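Local coordinates for bifunctional endomannanase/endoglucanase (Caldanaerobius polysaccharolyticus, PDB 3W0K), which probably hydrolyses internal glycosidic bonds of mannan and beta-glucan chains, as a family 5 glycoside hydrolase built on a beta/alpha barrel, at residues D246-G251 against F284-S289; V254-F259 against S279-F284; R157-I162 against A187-V192; G178-M183 against G197-A202. All blocks are in the same frame, centred on the assembly; numbering follows the deposited sequence.

Contact 1: D246-G251 against F284-S289; sequences DLQQKG and FEWGYS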
# COMPACT_ATOMS: atom_id res chain seq x y z
N ASP A 246 -9.09 16.23 7.71
CA ASP A 246 -10.41 16.53 8.26
C ASP A 246 -10.99 15.28 8.92
O ASP A 246 -11.66 15.37 9.94
CB ASP A 246 -11.36 17.03 7.17
CG ASP A 246 -11.01 18.42 6.67
OD1 ASP A 246 -10.24 19.14 7.35
OD2 ASP A 246 -11.50 18.80 5.59
N LEU A 247 -10.70 14.12 8.33
CA LEU A 247 -11.17 12.85 8.87
C LEU A 247 -10.40 12.49 10.14
O LEU A 247 -10.99 12.01 11.11
CB LEU A 247 -11.03 11.75 7.82
CG LEU A 247 -12.34 11.19 7.25
CD1 LEU A 247 -13.35 12.30 7.03
CD2 LEU A 247 -12.05 10.45 5.96
N GLN A 248 -9.10 12.73 10.12
CA GLN A 248 -8.24 12.44 11.27
C GLN A 248 -8.64 13.29 12.47
O GLN A 248 -8.56 12.84 13.62
CB GLN A 248 -6.77 12.69 10.92
CG GLN A 248 -5.79 12.33 12.03
CD GLN A 248 -4.39 12.83 11.76
OE1 GLN A 248 -4.17 13.63 10.85
NE2 GLN A 248 -3.43 12.36 12.54
N GLN A 249 -9.07 14.52 12.20
CA GLN A 249 -9.51 15.44 13.24
C GLN A 249 -10.81 14.95 13.86
O GLN A 249 -11.13 15.29 15.00
CB GLN A 249 -9.69 16.85 12.67
N LYS A 250 -11.56 14.16 13.10
CA LYS A 250 -12.83 13.60 13.55
C LYS A 250 -12.65 12.29 14.32
O LYS A 250 -13.62 11.68 14.76
CB LYS A 250 -13.76 13.38 12.36
N GLY A 251 -11.39 11.86 14.47
CA GLY A 251 -11.11 10.64 15.20
C GLY A 251 -10.69 9.44 14.37
O GLY A 251 -10.42 8.37 14.92
N PHE A 284 1.69 15.78 10.74
CA PHE A 284 0.38 15.14 10.88
C PHE A 284 0.43 13.95 11.83
O PHE A 284 -0.62 13.45 12.27
CB PHE A 284 -0.12 14.64 9.52
CG PHE A 284 -0.32 15.72 8.49
CD1 PHE A 284 -0.38 17.06 8.84
CD2 PHE A 284 -0.48 15.37 7.15
CE1 PHE A 284 -0.59 18.05 7.87
CE2 PHE A 284 -0.69 16.34 6.18
CZ PHE A 284 -0.75 17.68 6.54
N GLU A 285 1.64 13.49 12.13
CA GLU A 285 1.87 12.33 12.99
C GLU A 285 1.33 11.07 12.32
O GLU A 285 0.66 10.24 12.94
CB GLU A 285 1.26 12.52 14.38
CG GLU A 285 1.95 13.62 15.20
CD GLU A 285 1.47 13.69 16.64
OE1 GLU A 285 0.80 12.75 17.11
OE2 GLU A 285 1.78 14.70 17.31
N TRP A 286 1.63 10.95 11.03
CA TRP A 286 1.20 9.81 10.23
C TRP A 286 2.33 8.82 10.01
O TRP A 286 3.47 9.21 9.76
CB TRP A 286 0.74 10.25 8.84
CG TRP A 286 -0.55 11.00 8.77
CD1 TRP A 286 -1.41 11.27 9.79
CD2 TRP A 286 -1.13 11.55 7.59
NE1 TRP A 286 -2.50 11.96 9.32
CE2 TRP A 286 -2.35 12.15 7.97
CE3 TRP A 286 -0.74 11.61 6.25
CZ2 TRP A 286 -3.19 12.80 7.05
CZ3 TRP A 286 -1.57 12.25 5.33
CH2 TRP A 286 -2.78 12.84 5.74
N GLY A 287 1.99 7.54 10.05
CA GLY A 287 2.96 6.50 9.78
C GLY A 287 3.00 6.38 8.26
O GLY A 287 2.08 6.82 7.57
N TYR A 288 4.06 5.77 7.74
CA TYR A 288 4.20 5.63 6.29
C TYR A 288 5.02 4.41 5.90
O TYR A 288 5.90 3.97 6.65
CB TYR A 288 4.82 6.90 5.69
CG TYR A 288 5.99 7.47 6.47
CD1 TYR A 288 7.28 6.96 6.30
CD2 TYR A 288 5.81 8.53 7.35
CE1 TYR A 288 8.36 7.49 6.99
CE2 TYR A 288 6.89 9.08 8.05
CZ TYR A 288 8.16 8.55 7.87
OH TYR A 288 9.23 9.09 8.55
N SER A 289 4.71 3.86 4.73
CA SER A 289 5.38 2.67 4.22
C SER A 289 5.82 2.89 2.77
O SER A 289 4.98 3.12 1.90
CB SER A 289 4.43 1.47 4.31
OG SER A 289 5.06 0.27 3.91

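Contact 2: V254-F259 against S279-F284; sequences VHIGEF and SLYKEF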
# COMPACT_ATOMS: atom_id res chain seq x y z
N VAL A 254 -5.48 7.43 10.30
CA VAL A 254 -4.97 7.49 8.93
C VAL A 254 -3.52 7.00 8.86
O VAL A 254 -2.75 7.19 9.79
CB VAL A 254 -5.05 8.95 8.38
CG1 VAL A 254 -4.40 9.05 7.00
CG2 VAL A 254 -6.50 9.40 8.31
N HIS A 255 -3.17 6.37 7.75
CA HIS A 255 -1.82 5.86 7.53
C HIS A 255 -1.51 5.92 6.04
O HIS A 255 -2.43 5.88 5.21
CB HIS A 255 -1.71 4.41 8.02
CG HIS A 255 -0.32 3.86 7.97
ND1 HIS A 255 0.16 3.14 6.89
CD2 HIS A 255 0.70 3.94 8.85
CE1 HIS A 255 1.41 2.80 7.12
NE2 HIS A 255 1.77 3.27 8.30
N ILE A 256 -0.24 6.06 5.69
CA ILE A 256 0.18 6.10 4.29
C ILE A 256 0.71 4.71 3.92
O ILE A 256 1.87 4.39 4.20
CB ILE A 256 1.25 7.19 4.05
CG1 ILE A 256 0.69 8.58 4.41
CG2 ILE A 256 1.72 7.17 2.59
CD1 ILE A 256 -0.49 9.02 3.55
N GLY A 257 -0.16 3.90 3.33
CA GLY A 257 0.18 2.54 2.95
C GLY A 257 1.27 2.38 1.92
O GLY A 257 1.96 1.35 1.89
N GLU A 258 1.38 3.35 1.01
CA GLU A 258 2.41 3.35 -0.02
C GLU A 258 2.77 4.78 -0.36
O GLU A 258 1.91 5.67 -0.36
CB GLU A 258 1.91 2.76 -1.34
CG GLU A 258 1.43 1.33 -1.36
CD GLU A 258 0.96 0.92 -2.75
OE1 GLU A 258 1.37 1.56 -3.75
OE2 GLU A 258 0.19 -0.05 -2.85
N PHE A 259 4.04 4.99 -0.65
CA PHE A 259 4.55 6.28 -1.09
C PHE A 259 5.93 6.07 -1.67
O PHE A 259 6.54 5.01 -1.49
CB PHE A 259 4.54 7.35 0.02
CG PHE A 259 5.73 7.31 0.94
CD1 PHE A 259 6.68 8.33 0.92
CD2 PHE A 259 5.88 6.28 1.87
CE1 PHE A 259 7.75 8.33 1.80
CE2 PHE A 259 6.95 6.27 2.76
CZ PHE A 259 7.89 7.30 2.73
N SER A 279 7.98 15.64 5.83
CA SER A 279 7.82 16.66 6.86
C SER A 279 6.33 16.83 7.18
O SER A 279 5.96 17.09 8.32
CB SER A 279 8.45 18.00 6.45
OG SER A 279 7.81 18.56 5.31
N LEU A 280 5.48 16.65 6.17
CA LEU A 280 4.04 16.73 6.37
C LEU A 280 3.58 15.54 7.21
O LEU A 280 2.76 15.70 8.11
CB LEU A 280 3.30 16.75 5.04
CG LEU A 280 3.24 18.09 4.32
CD1 LEU A 280 2.51 17.94 3.00
CD2 LEU A 280 2.53 19.12 5.20
N TYR A 281 4.10 14.36 6.91
CA TYR A 281 3.72 13.16 7.66
C TYR A 281 4.12 13.30 9.13
O TYR A 281 3.38 12.88 10.02
CB TYR A 281 4.35 11.90 7.06
CG TYR A 281 3.91 11.60 5.64
CD1 TYR A 281 2.76 12.17 5.09
CD2 TYR A 281 4.66 10.75 4.83
CE1 TYR A 281 2.37 11.90 3.78
CE2 TYR A 281 4.29 10.47 3.52
CZ TYR A 281 3.15 11.05 3.00
OH TYR A 281 2.80 10.79 1.70
N LYS A 282 5.27 13.91 9.38
CA LYS A 282 5.75 14.11 10.75
C LYS A 282 4.82 15.09 11.48
O LYS A 282 4.42 14.85 12.62
CB LYS A 282 7.18 14.66 10.75
CG LYS A 282 7.79 14.74 12.15
CD LYS A 282 9.21 15.25 12.11
CE LYS A 282 9.84 15.20 13.49
NZ LYS A 282 11.24 15.69 13.48
N GLU A 283 4.46 16.17 10.79
CA GLU A 283 3.57 17.18 11.36
C GLU A 283 2.19 16.60 11.66
O GLU A 283 1.61 16.87 12.72
CB GLU A 283 3.42 18.35 10.38
CG GLU A 283 2.49 19.46 10.88
CD GLU A 283 2.30 20.56 9.86
OE1 GLU A 283 3.25 20.89 9.13
OE2 GLU A 283 1.18 21.11 9.79
N PHE A 284 1.69 15.78 10.74
CA PHE A 284 0.38 15.14 10.88
C PHE A 284 0.43 13.95 11.83
O PHE A 284 -0.62 13.45 12.27
CB PHE A 284 -0.12 14.64 9.52
CG PHE A 284 -0.32 15.72 8.49
CD1 PHE A 284 -0.38 17.06 8.84
CD2 PHE A 284 -0.48 15.37 7.15
CE1 PHE A 284 -0.59 18.05 7.87
CE2 PHE A 284 -0.69 16.34 6.18
CZ PHE A 284 -0.75 17.68 6.54

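Contact 3: R157-I162 against A187-V192; sequences RTVEAI and AHLGVV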
# COMPACT_ATOMS: atom_id res chain seq x y z
N ARG A 157 -19.89 -4.93 4.27
CA ARG A 157 -20.20 -6.36 4.25
C ARG A 157 -18.95 -7.17 4.63
O ARG A 157 -19.03 -8.09 5.44
CB ARG A 157 -20.68 -6.81 2.87
CG ARG A 157 -20.95 -8.30 2.81
CD ARG A 157 -21.24 -8.82 1.41
NE ARG A 157 -21.31 -10.28 1.44
CZ ARG A 157 -21.26 -11.07 0.37
NH1 ARG A 157 -21.14 -10.55 -0.85
NH2 ARG A 157 -21.28 -12.38 0.53
N THR A 158 -17.81 -6.80 4.05
CA THR A 158 -16.56 -7.50 4.31
C THR A 158 -16.08 -7.33 5.75
O THR A 158 -15.67 -8.30 6.39
CB THR A 158 -15.47 -7.03 3.32
OG1 THR A 158 -15.97 -7.16 1.98
CG2 THR A 158 -14.22 -7.89 3.45
N VAL A 159 -16.16 -6.10 6.25
CA VAL A 159 -15.76 -5.78 7.62
C VAL A 159 -16.60 -6.56 8.62
O VAL A 159 -16.08 -7.12 9.59
CB VAL A 159 -15.86 -4.26 7.89
CG1 VAL A 159 -15.78 -3.97 9.38
CG2 VAL A 159 -14.74 -3.53 7.16
N GLU A 160 -17.91 -6.62 8.38
CA GLU A 160 -18.81 -7.35 9.26
C GLU A 160 -18.53 -8.85 9.23
O GLU A 160 -18.60 -9.53 10.26
CB GLU A 160 -20.27 -7.06 8.91
CG GLU A 160 -20.71 -5.64 9.30
CD GLU A 160 -22.16 -5.34 8.98
OE1 GLU A 160 -22.83 -6.18 8.32
OE2 GLU A 160 -22.64 -4.26 9.38
N ALA A 161 -18.19 -9.37 8.05
CA ALA A 161 -17.89 -10.79 7.90
C ALA A 161 -16.62 -11.16 8.67
O ALA A 161 -16.56 -12.19 9.33
CB ALA A 161 -17.76 -11.15 6.43
N ILE A 162 -15.60 -10.30 8.57
CA ILE A 162 -14.34 -10.53 9.28
C ILE A 162 -14.57 -10.46 10.79
O ILE A 162 -14.14 -11.34 11.54
CB ILE A 162 -13.27 -9.49 8.87
CG1 ILE A 162 -12.85 -9.72 7.42
CG2 ILE A 162 -12.06 -9.54 9.80
CD1 ILE A 162 -12.04 -8.57 6.83
N ALA A 187 -16.08 6.71 7.81
CA ALA A 187 -15.38 7.18 9.00
C ALA A 187 -15.77 6.48 10.31
O ALA A 187 -14.92 6.25 11.17
CB ALA A 187 -15.57 8.69 9.15
N HIS A 188 -17.04 6.12 10.44
CA HIS A 188 -17.54 5.48 11.66
C HIS A 188 -17.37 3.96 11.72
O HIS A 188 -17.81 3.33 12.69
CB HIS A 188 -19.00 5.86 11.88
N LEU A 189 -16.70 3.38 10.73
CA LEU A 189 -16.52 1.93 10.69
C LEU A 189 -15.43 1.39 11.62
O LEU A 189 -15.34 0.18 11.84
CB LEU A 189 -16.26 1.48 9.25
CG LEU A 189 -16.51 0.00 8.91
CD1 LEU A 189 -17.91 -0.42 9.35
CD2 LEU A 189 -16.33 -0.20 7.42
N GLY A 190 -14.61 2.28 12.18
CA GLY A 190 -13.56 1.86 13.09
C GLY A 190 -12.43 1.11 12.42
O GLY A 190 -11.88 0.16 12.98
N VAL A 191 -12.09 1.54 11.21
CA VAL A 191 -11.01 0.92 10.45
C VAL A 191 -9.97 1.98 10.11
O VAL A 191 -10.24 3.18 10.22
CB VAL A 191 -11.52 0.30 9.12
CG1 VAL A 191 -12.55 -0.79 9.41
CG2 VAL A 191 -12.12 1.37 8.21
N VAL A 192 -8.77 1.54 9.75
CA VAL A 192 -7.72 2.48 9.38
C VAL A 192 -7.94 2.91 7.94
O VAL A 192 -8.20 2.07 7.07
CB VAL A 192 -6.31 1.83 9.47
CG1 VAL A 192 -5.24 2.82 9.03
CG2 VAL A 192 -6.04 1.36 10.89

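Contact 4: G178-M183 against G197-A202; sequences GGNIAM and GYQPMA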
# COMPACT_ATOMS: atom_id res chain seq x y z
N GLY A 178 -7.66 5.28 -6.71
CA GLY A 178 -6.27 4.87 -6.63
C GLY A 178 -5.60 5.23 -5.32
O GLY A 178 -4.39 5.49 -5.29
N GLY A 179 -6.37 5.21 -4.24
CA GLY A 179 -5.84 5.54 -2.92
C GLY A 179 -5.70 7.02 -2.65
O GLY A 179 -5.16 7.42 -1.62
N ASN A 180 -6.24 7.84 -3.55
CA ASN A 180 -6.15 9.30 -3.44
C ASN A 180 -7.27 10.00 -2.70
O ASN A 180 -7.04 11.03 -2.05
CB ASN A 180 -6.11 9.92 -4.84
CG ASN A 180 -4.83 9.62 -5.58
OD1 ASN A 180 -4.81 8.82 -6.52
ND2 ASN A 180 -3.76 10.28 -5.18
N ILE A 181 -8.48 9.46 -2.82
CA ILE A 181 -9.69 10.07 -2.27
C ILE A 181 -10.17 9.59 -0.90
O ILE A 181 -10.43 8.41 -0.70
CB ILE A 181 -10.83 9.93 -3.31
CG1 ILE A 181 -10.38 10.48 -4.66
CG2 ILE A 181 -12.09 10.63 -2.82
CD1 ILE A 181 -9.97 11.94 -4.64
N ALA A 182 -10.35 10.55 0.01
CA ALA A 182 -10.82 10.28 1.37
C ALA A 182 -12.26 9.77 1.37
O ALA A 182 -13.05 10.12 0.48
CB ALA A 182 -10.69 11.53 2.23
N MET A 183 -12.60 8.99 2.38
CA MET A 183 -13.93 8.40 2.48
C MET A 183 -14.66 8.71 3.78
O MET A 183 -14.78 7.85 4.65
CB MET A 183 -13.81 6.88 2.29
CG MET A 183 -13.08 6.49 1.01
SD MET A 183 -12.40 4.82 1.05
CE MET A 183 -11.10 5.00 2.29
N GLY A 197 1.21 8.50 -1.01
CA GLY A 197 2.17 9.57 -1.16
C GLY A 197 2.85 9.49 -2.52
O GLY A 197 4.06 9.28 -2.62
N TYR A 198 2.05 9.62 -3.58
CA TYR A 198 2.57 9.57 -4.94
C TYR A 198 2.32 10.85 -5.72
O TYR A 198 2.66 10.93 -6.89
CB TYR A 198 1.94 8.40 -5.70
CG TYR A 198 2.36 7.02 -5.24
CD1 TYR A 198 3.71 6.68 -5.11
CD2 TYR A 198 1.41 6.03 -5.01
CE1 TYR A 198 4.10 5.39 -4.76
CE2 TYR A 198 1.79 4.74 -4.66
CZ TYR A 198 3.13 4.42 -4.54
OH TYR A 198 3.51 3.14 -4.24
N GLN A 199 1.70 11.83 -5.08
CA GLN A 199 1.41 13.10 -5.74
C GLN A 199 2.52 14.12 -5.53
O GLN A 199 3.04 14.26 -4.42
CB GLN A 199 0.08 13.68 -5.26
CG GLN A 199 -1.13 12.81 -5.58
CD GLN A 199 -1.31 12.52 -7.07
OE1 GLN A 199 -0.72 13.18 -7.92
NE2 GLN A 199 -2.14 11.53 -7.38
N PRO A 200 2.90 14.84 -6.59
CA PRO A 200 2.35 14.74 -7.95
C PRO A 200 2.88 13.55 -8.74
O PRO A 200 4.08 13.28 -8.75
CB PRO A 200 2.78 16.07 -8.58
CG PRO A 200 4.11 16.31 -7.94
CD PRO A 200 3.85 15.97 -6.49
N MET A 201 1.97 12.84 -9.41
CA MET A 201 2.35 11.68 -10.22
C MET A 201 3.36 12.03 -11.30
O MET A 201 4.16 11.19 -11.70
CB MET A 201 1.11 11.05 -10.85
CG MET A 201 0.17 10.35 -9.87
SD MET A 201 0.86 8.81 -9.22
CE MET A 201 0.43 7.67 -10.54
N ALA A 202 3.32 13.28 -11.77
CA ALA A 202 4.24 13.75 -12.80
C ALA A 202 5.69 13.66 -12.34
O ALA A 202 6.61 13.60 -13.16
CB ALA A 202 3.90 15.19 -13.18

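Contact 1: D246-G251 against F284-S289
Gln248 reaches from its helix to Phe284 and Trp286 with a nearly straight side chain. CB and CG act as the spacer: CG lies anti to the backbone N (chi1 -177°) and the chain stays extended beyond it, which carries the amide across a CA-CA gap of 9.0 Å to Phe284. CD then arrives at the edge of the indole, 3.2 Å from Trp286 NE1. Beyond it the amide divides its work. OE1 accepts the indole N-H at 2.8 Å from Trp286 NE1, with the donor standing well above the carbonyl plane, 62° out of it. NE2 donates to the backbone, 3.0 Å from Phe284 O, in a bond that is almost straight at 173°. Two anchors at opposite ends fix the rotation of the amide, and OE1 takes a further bond from Arg245. Replacing Gln248 by a leucine would probably leave Trp286 NE1 and Phe284 O without these mates. Glu285, with positive phi, closes helix 267-284 in a Schellman motif. The Gln248 amide, carried by helix 234-249, thus grips the turn leading into barrel strand 287-290, while the indole packs on Val254 and Ile256 of the neighbouring strand and meets Tyr241 edge-to-face.

Contact 2: V254-F259 against S279-F284
Ile256 lays its CG1 over one face of the Tyr281 ring, 4.0 Å from the centroid and only 20° off the ring normal, a CH-pi contact displaced slightly toward the rim. Ile256 CG1 lies 3.8 Å from both Tyr281 CZ and Tyr281 CE1. The other branch, CG2, reaches the phenol end, with Ile256 CG2 3.9 Å from Tyr281 OH, while Ile256 CD1 lies near Tyr281 CE1. The two side chains cross at about a right angle, so the isoleucine spans the outer half of the ring. Phe259 meets the same tyrosine differently. Here Tyr281 presents its edge to the phenyl face in a T-shaped pair, with centroids 5.8 Å apart and planes at 84°; the closest atoms are Tyr281 CE2 and Phe259 CD1, at 4.1 Å. Tyr281 CG sits beside its backbone N, anti to the carbonyl carbon (chi1 -63°), and from there the ring projects from helix 267-284 toward strand 254-259. Both elements belong to one beta-alpha-beta unit completed by strand 287-290, and Tyr288 and Leu290 of that strand pack beside Ile256 and Phe259 respectively. No hydrogen bond joins the two segments. The contact therefore rests on dispersion and on aromatic edge and face preferences, while the one polar group in it, the buried Tyr281 hydroxyl, is satisfied by a hydrogen bond with the hydroxyl of Tyr241.

Contact 3: R157-I162 against A187-V192
Val159, on a regular helical turn, faces Leu189 in an irregular segment at a CA-CA distance of 8.3 Å, and that segment turns at Gly190, where phi is positive (70°), before running into strand 192-197. The valine and the leucine reach toward each other tip to tip. Their closest atoms are Val159 CG2 and Leu189 CD2, 3.7 Å apart. The second valine branch also takes part: Val159 CG1 rests 4.1 Å from Leu189 CG and equally far from Leu189 CD1, so the fork of the leucine is met by both valine methyls. Leu189 CG lies roughly anti to the backbone N (chi1 -160°), which sends its two methyls out toward the helix. Val191 joins from the far side of the glycine turn, its side chain slanting across that of Val159, with Val191 CG1 4.2 Å from Val159 CG2. That methyl of Val159 is therefore shared between Leu189 and Val191. Around this group, Val159 also packs on Leu134, Leu189 on Ile155 of the same helix, and Val191 on Ile171 and Ile173 of strand 170-174. The contact thus joins helix 148-165, on the outside of the barrel, to the approach of strand 192-197. Every touching group across it is a methyl or methine carbon, and no hydrogen bond links the two segments. What holds them is hydrophobic burial of 115 Å², summed over both sides, without the directional demand of a polar bond; a polar tie nearby is made outside this pairing, between Leu189 O and Arg163.

Contact 4: G178-M183 against G197-A202
Asn180 and Gln199 carry this contact, their amide groups meeting where two loops come together. The side chains cross at about a right angle and the amide planes are turned 49° against each other, so the groups are neither stacked nor coplanar. The carboxamide carbon Asn180 CG lies 3.8 Å from Gln199 NE2, which is the end of the glutamine that faces the other loop. Gln199 is bent at chi2 (-58°), and this fold brings its other end, OE1, back over its own segment. There it accepts the backbone N-H of Met201, with Met201 N 3.1 Å from Gln199 OE1 and an N-H...O angle of 140°; the donor stands above the carbonyl plane rather than in it. Met201 begins helix 201-204, right after Pro200 at the N-cap position, and the peptide bond between Gln199 and Pro200 is cis. With an alanine in place of Gln199, Met201 N would probably lose this side-chain acceptor and the Asn180 amide would be left with a gap beside it. Backbone carbonyls of the same two residues bond tryptophans: Gln199 O accepts from Trp273 and Asn180 O from Trp244. One segment comes after strand 170-174 and the other starts at the last residue of strand 192-197, both at the C-terminal rim on which TIM-barrel glycosidases carry their substrate clefts. Consistent with that setting, neighbouring Tyr198 OH is hydrogen-bonded to Glu258, itself hydrogen-bonded to Tris, probably from the crystallisation liquor.

From the N terminus, contact 3 opens first, at helix 148-165. Contact 4 opens at 178-183 before contact 3 closes at 187-192, and itself closes at 197-202, so these two cross; strand 192-197 runs from the closing segment of contact 3 to that of contact 4. Further on, contact 1 opens at 246-251 and closes at 284-289, with contact 2 nested inside it; the two share Phe284 and reach the neighbouring barrel strands 254-259 and 287-290. The early and late pairs touch as well. Leu247 of contact 1 packs on Met183 of contact 4, His255 of contact 2 on Val192 of contact 3, and Glu258 O of contact 2 probably accepts a hydrogen bond from Gly197 N of contact 4.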